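Local atomic coordinates of cycloalternan-forming enzyme (Listeria monocytogenes serovar 1/2a, PDB entry 5F7U), a protein that belongs to glycoside hydrolase family 31 and joins a TIM-barrel domain to several beta-rich domains, among them a family 6 carbohydrate-binding module. Residues A[645-658]-A[690-702]. The protein carries 1 engineered substitution. Sequence-based numbering, arbitrary orientation.
Sequences YKRATAMAAFAPIM and TFQKYLYTRMNLL
The guanidinium of Arg698 and the ring of Tyr694 both lie against segment 645-658. Met658 CB lies over one face of the guanidinium, to one side of its centre. The carbonyl oxygens of Ala653, Ala655 and Pro656 lie at its edge, close to its plane. NH1 of Arg698 gives hydrogen bonds to Ala655 O at 2.7 Å and to Ala653 O at 2.9 Å. The first lies in the carbonyl plane; the second comes from above it, 67° out. NH2 of Arg698 bonds Pro656 O at 2.8 Å, also from above the carbonyl plane. NE has its partner in Phe365 O, so bonds around the edge hold the group's rotation. The chain reaches this turn because it is extended from CA to NE, with CG opposite the backbone N (chi1 -177°). Main-chain oxygens line the edge of this buried guanidinium and probably offset its positive charge.

Ala650 CB sits over the centre of the Tyr694 ring, 3.7 Å from the centroid, in a CH-pi contact. Phe654 CE1 meets the edge of this ring at CD1, and the two side chains cross at about a right angle. The hydroxyl of Tyr694 bonds Asp790 O. Phe654 CE2 also packs on Leu701 CD1 at 3.6 Å. Farther along, Phe691 CD2 touches Thr649 OG1 at 3.5 Å, while Met658 CE approaches Phe691 CZ.

Helices 645-653 and 690-700 run nearly parallel, their axes 5° apart and 8.8 Å at closest approach. The turn gripped by Arg698 leads from helix 642-653 into strand 657-660, the eighth strand of the TIM barrel. Leu367 of the first strand, 367-369, touches Met658, Phe691 and Leu695, so helix 687-700 packs where the barrel closes.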
loop_
_atom_site.group_PDB
_atom_site.type_symbol
_atom_site.label_atom_id
_atom_site.label_comp_id
_atom_site.label_asym_id
_atom_site.label_seq_id
_atom_site.Cartn_x
_atom_site.Cartn_y
_atom_site.Cartn_z
ATOM N N TYR A 645 0.566 14.929 -15.712
ATOM C CA TYR A 645 1.003 15.609 -14.503
ATOM C C TYR A 645 -0.219 15.970 -13.631
ATOM O O TYR A 645 -0.192 15.757 -12.418
ATOM C CB TYR A 645 1.856 16.833 -14.829
ATOM C CG TYR A 645 2.541 17.380 -13.593
ATOM C CD1 TYR A 645 3.760 16.844 -13.165
ATOM C CD2 TYR A 645 1.950 18.407 -12.831
ATOM C CE1 TYR A 645 4.385 17.320 -12.034
ATOM C CE2 TYR A 645 2.572 18.881 -11.686
ATOM C CZ TYR A 645 3.783 18.327 -11.294
ATOM O OH TYR A 645 4.422 18.791 -10.166
ATOM N N LYS A 646 -1.273 16.491 -14.260
ATOM C CA LYS A 646 -2.484 16.917 -13.545
ATOM C C LYS A 646 -3.241 15.728 -12.949
ATOM O O LYS A 646 -3.706 15.784 -11.795
ATOM C CB LYS A 646 -3.405 17.735 -14.475
ATOM C CG LYS A 646 -2.905 19.144 -14.733
ATOM C CD LYS A 646 -3.930 19.881 -15.578
ATOM C CE LYS A 646 -3.620 21.372 -15.699
ATOM N NZ LYS A 646 -4.737 21.984 -16.484
ATOM N N ARG A 647 -3.341 14.639 -13.717
ATOM C CA ARG A 647 -4.027 13.423 -13.244
ATOM C C ARG A 647 -3.301 12.792 -12.072
ATOM O O ARG A 647 -3.935 12.382 -11.092
ATOM C CB ARG A 647 -4.205 12.401 -14.380
ATOM C CG ARG A 647 -5.113 12.851 -15.518
ATOM C CD ARG A 647 -6.513 13.199 -15.010
ATOM N NE ARG A 647 -7.520 13.275 -16.065
ATOM C CZ ARG A 647 -8.740 13.759 -15.889
ATOM N NH1 ARG A 647 -9.130 14.165 -14.674
ATOM N NH2 ARG A 647 -9.576 13.797 -16.912
ATOM N N ALA A 648 -1.974 12.738 -12.174
ATOM C CA ALA A 648 -1.119 12.177 -11.143
ATOM C C ALA A 648 -1.150 13.041 -9.879
ATOM O O ALA A 648 -1.238 12.500 -8.777
ATOM C CB ALA A 648 0.299 12.046 -11.664
ATOM N N THR A 649 -1.096 14.362 -10.054
ATOM C CA THR A 649 -1.183 15.311 -8.940
ATOM C C THR A 649 -2.429 15.051 -8.099
ATOM O O THR A 649 -2.333 14.954 -6.874
ATOM C CB THR A 649 -1.223 16.756 -9.455
ATOM O OG1 THR A 649 0.035 17.089 -10.034
ATOM C CG2 THR A 649 -1.571 17.755 -8.346
ATOM N N ALA A 650 -3.580 14.932 -8.757
ATOM C CA ALA A 650 -4.857 14.776 -8.066
ATOM C C ALA A 650 -4.866 13.477 -7.252
ATOM O O ALA A 650 -5.260 13.467 -6.075
ATOM C CB ALA A 650 -5.994 14.766 -9.072
ATOM N N MET A 651 -4.442 12.386 -7.885
ATOM C CA MET A 651 -4.397 11.102 -7.183
ATOM C C MET A 651 -3.392 11.179 -6.013
ATOM O O MET A 651 -3.706 10.740 -4.915
ATOM C CB MET A 651 -4.097 9.948 -8.139
ATOM C CG MET A 651 -4.000 8.577 -7.457
ATOM S SD MET A 651 -2.327 8.268 -6.842
ATOM C CE MET A 651 -2.604 6.840 -5.807
ATOM N N ALA A 652 -2.215 11.761 -6.260
ATOM C CA ALA A 652 -1.144 11.801 -5.255
ATOM C C ALA A 652 -1.564 12.563 -4.008
ATOM O O ALA A 652 -1.223 12.168 -2.873
ATOM C CB ALA A 652 0.130 12.411 -5.842
ATOM N N ALA A 653 -2.322 13.644 -4.210
ATOM C CA ALA A 653 -2.815 14.457 -3.098
ATOM C C ALA A 653 -3.834 13.670 -2.263
ATOM O O ALA A 653 -4.036 13.983 -1.090
ATOM C CB ALA A 653 -3.432 15.749 -3.625
ATOM N N PHE A 654 -4.423 12.630 -2.861
ATOM C CA PHE A 654 -5.365 11.721 -2.176
ATOM C C PHE A 654 -4.780 10.319 -1.992
ATOM O O PHE A 654 -5.513 9.312 -2.089
ATOM C CB PHE A 654 -6.725 11.660 -2.920
ATOM C CG PHE A 654 -7.602 12.853 -2.666
ATOM C CD1 PHE A 654 -7.391 14.047 -3.355
ATOM C CD2 PHE A 654 -8.620 12.807 -1.683
ATOM C CE1 PHE A 654 -8.188 15.172 -3.116
ATOM C CE2 PHE A 654 -9.428 13.922 -1.448
ATOM C CZ PHE A 654 -9.207 15.108 -2.164
ATOM N N ALA A 655 -3.458 10.255 -1.770
ATOM C CA ALA A 655 -2.803 8.979 -1.478
ATOM C C ALA A 655 -2.083 9.084 -0.133
ATOM O O ALA A 655 -2.019 10.185 0.437
ATOM C CB ALA A 655 -1.859 8.581 -2.615
ATOM N N PRO A 656 -1.614 7.944 0.438
ATOM C CA PRO A 656 -1.087 8.020 1.815
ATOM C C PRO A 656 0.087 8.997 1.962
ATOM O O PRO A 656 0.090 9.792 2.901
ATOM C CB PRO A 656 -0.642 6.574 2.097
ATOM C CG PRO A 656 -1.560 5.747 1.236
ATOM C CD PRO A 656 -1.660 6.545 -0.046
ATOM N N ILE A 657 1.028 8.965 1.018
ATOM C CA ILE A 657 2.206 9.846 1.029
ATOM C C ILE A 657 2.332 10.503 -0.346
ATOM O O ILE A 657 2.335 9.812 -1.378
ATOM C CB ILE A 657 3.522 9.077 1.356
ATOM C CG1 ILE A 657 3.448 8.273 2.677
ATOM C CG2 ILE A 657 4.747 10.007 1.305
ATOM C CD1 ILE A 657 3.340 9.105 3.958
ATOM N N MET A 658 2.439 11.826 -0.353
ATOM C CA MET A 658 2.508 12.624 -1.584
ATOM C C MET A 658 3.946 13.097 -1.790
ATOM O O MET A 658 4.523 13.739 -0.901
ATOM C CB MET A 658 1.573 13.839 -1.477
ATOM C CG MET A 658 1.427 14.616 -2.779
ATOM S SD MET A 658 0.496 16.134 -2.523
ATOM C CE MET A 658 0.343 16.605 -4.245
ATOM N N THR A 690 -3.893 24.077 -10.674
ATOM C CA THR A 690 -4.405 22.722 -10.457
ATOM C C THR A 690 -3.611 22.005 -9.361
ATOM O O THR A 690 -4.202 21.397 -8.450
ATOM C CB THR A 690 -4.452 21.928 -11.781
ATOM O OG1 THR A 690 -5.327 22.625 -12.674
ATOM C CG2 THR A 690 -4.988 20.524 -11.555
ATOM N N PHE A 691 -2.285 22.105 -9.420
ATOM C CA PHE A 691 -1.436 21.547 -8.357
ATOM C C PHE A 691 -1.776 22.161 -6.987
ATOM O O PHE A 691 -1.930 21.446 -6.005
ATOM C CB PHE A 691 0.058 21.723 -8.659
ATOM C CG PHE A 691 0.955 20.942 -7.743
ATOM C CD1 PHE A 691 1.345 21.460 -6.502
ATOM C CD2 PHE A 691 1.432 19.686 -8.127
ATOM C CE1 PHE A 691 2.176 20.729 -5.653
ATOM C CE2 PHE A 691 2.256 18.948 -7.289
ATOM C CZ PHE A 691 2.646 19.475 -6.048
ATOM N N GLN A 692 -1.855 23.489 -6.935
ATOM C CA GLN A 692 -2.228 24.198 -5.708
ATOM C C GLN A 692 -3.575 23.733 -5.173
ATOM O O GLN A 692 -3.703 23.474 -3.971
ATOM C CB GLN A 692 -2.259 25.705 -5.960
ATOM C CG GLN A 692 -0.880 26.323 -6.145
ATOM C CD GLN A 692 -0.954 27.749 -6.652
ATOM O OE1 GLN A 692 -1.975 28.174 -7.186
ATOM N NE2 GLN A 692 0.137 28.510 -6.482
ATOM N N LYS A 693 -4.565 23.580 -6.053
ATOM C CA LYS A 693 -5.892 23.124 -5.615
ATOM C C LYS A 693 -5.760 21.808 -4.859
ATOM O O LYS A 693 -6.297 21.666 -3.765
ATOM C CB LYS A 693 -6.855 22.981 -6.787
ATOM C CG LYS A 693 -8.219 22.409 -6.385
ATOM C CD LYS A 693 -9.268 22.482 -7.494
ATOM C CE LYS A 693 -9.098 21.360 -8.517
ATOM N NZ LYS A 693 -10.315 21.178 -9.373
ATOM N N TYR A 694 -5.055 20.848 -5.453
ATOM C CA TYR A 694 -4.925 19.528 -4.835
ATOM C C TYR A 694 -4.043 19.513 -3.592
ATOM O O TYR A 694 -4.412 18.893 -2.597
ATOM C CB TYR A 694 -4.528 18.464 -5.874
ATOM C CG TYR A 694 -5.718 18.198 -6.733
ATOM C CD1 TYR A 694 -6.827 17.530 -6.212
ATOM C CD2 TYR A 694 -5.795 18.711 -8.026
ATOM C CE1 TYR A 694 -7.978 17.353 -6.965
ATOM C CE2 TYR A 694 -6.948 18.534 -8.800
ATOM C CZ TYR A 694 -8.026 17.858 -8.259
ATOM O OH TYR A 694 -9.173 17.684 -9.011
ATOM N N LEU A 695 -2.902 20.198 -3.638
ATOM C CA LEU A 695 -2.074 20.302 -2.441
ATOM C C LEU A 695 -2.828 20.999 -1.293
ATOM O O LEU A 695 -2.772 20.542 -0.145
ATOM C CB LEU A 695 -0.748 21.011 -2.714
ATOM C CG LEU A 695 0.150 21.233 -1.482
ATOM C CD1 LEU A 695 0.468 19.933 -0.737
ATOM C CD2 LEU A 695 1.418 21.980 -1.866
ATOM N N TYR A 696 -3.515 22.103 -1.595
ATOM C CA TYR A 696 -4.266 22.806 -0.535
ATOM C C TYR A 696 -5.398 21.944 -0.007
ATOM O O TYR A 696 -5.642 21.915 1.203
ATOM C CB TYR A 696 -4.804 24.169 -0.988
ATOM C CG TYR A 696 -3.772 25.146 -1.544
ATOM C CD1 TYR A 696 -2.397 25.026 -1.254
ATOM C CD2 TYR A 696 -4.191 26.232 -2.319
ATOM C CE1 TYR A 696 -1.466 25.927 -1.773
ATOM C CE2 TYR A 696 -3.278 27.139 -2.841
ATOM C CZ TYR A 696 -1.923 26.980 -2.566
ATOM O OH TYR A 696 -1.045 27.889 -3.097
ATOM N N THR A 697 -6.072 21.222 -0.901
ATOM C CA THR A 697 -7.104 20.273 -0.460
ATOM C C THR A 697 -6.532 19.245 0.520
ATOM O O THR A 697 -7.151 18.960 1.568
ATOM C CB THR A 697 -7.841 19.594 -1.649
ATOM O OG1 THR A 697 -8.508 20.613 -2.400
ATOM C CG2 THR A 697 -8.902 18.627 -1.146
ATOM N N ARG A 698 -5.355 18.696 0.187
ATOM C CA ARG A 698 -4.707 17.730 1.065
ATOM C C ARG A 698 -4.410 18.371 2.430
ATOM O O ARG A 698 -4.647 17.750 3.472
ATOM C CB ARG A 698 -3.427 17.145 0.426
ATOM C CG ARG A 698 -2.765 16.082 1.290
ATOM C CD ARG A 698 -1.386 15.711 0.753
ATOM N NE ARG A 698 -0.751 14.656 1.537
ATOM C CZ ARG A 698 -1.055 13.359 1.448
ATOM N NH1 ARG A 698 -2.015 12.917 0.635
ATOM N NH2 ARG A 698 -0.401 12.490 2.202
ATOM N N MET A 699 -3.930 19.612 2.423
ATOM C CA MET A 699 -3.693 20.298 3.677
ATOM C C MET A 699 -4.995 20.578 4.441
ATOM O O MET A 699 -5.020 20.468 5.669
ATOM C CB MET A 699 -2.813 21.537 3.502
ATOM C CG MET A 699 -1.417 21.208 2.953
ATOM S SD MET A 699 -0.482 19.925 3.818
ATOM C CE MET A 699 0.079 20.845 5.250
ATOM N N ASN A 700 -6.077 20.870 3.716
ATOM C CA ASN A 700 -7.406 21.035 4.358
ATOM C C ASN A 700 -7.857 19.723 5.015
ATOM O O ASN A 700 -8.488 19.722 6.071
ATOM C CB ASN A 700 -8.499 21.457 3.359
ATOM C CG ASN A 700 -8.259 22.815 2.710
ATOM O OD1 ASN A 700 -8.519 22.965 1.511
ATOM N ND2 ASN A 700 -7.798 23.809 3.475
ATOM N N LEU A 701 -7.544 18.606 4.364
ATOM C CA LEU A 701 -7.912 17.278 4.872
ATOM C C LEU A 701 -6.881 16.645 5.793
ATOM O O LEU A 701 -7.072 15.520 6.281
ATOM C CB LEU A 701 -8.252 16.344 3.699
ATOM C CG LEU A 701 -9.505 16.701 2.876
ATOM C CD1 LEU A 701 -9.572 15.803 1.660
ATOM C CD2 LEU A 701 -10.781 16.513 3.695
ATOM N N LEU A 702 -5.787 17.350 6.051
ATOM C CA LEU A 702 -4.728 16.766 6.894
ATOM C C LEU A 702 -5.201 16.253 8.267
ATOM O O LEU A 702 -4.705 15.209 8.704
ATOM C CB LEU A 702 -3.485 17.676 6.988
ATOM C CG LEU A 702 -2.218 17.077 7.621
ATOM C CD1 LEU A 702 -1.725 15.822 6.902
ATOM C CD2 LEU A 702 -1.119 18.140 7.638
HETATM O O HOH W 1 2.768 12.758 2.396
#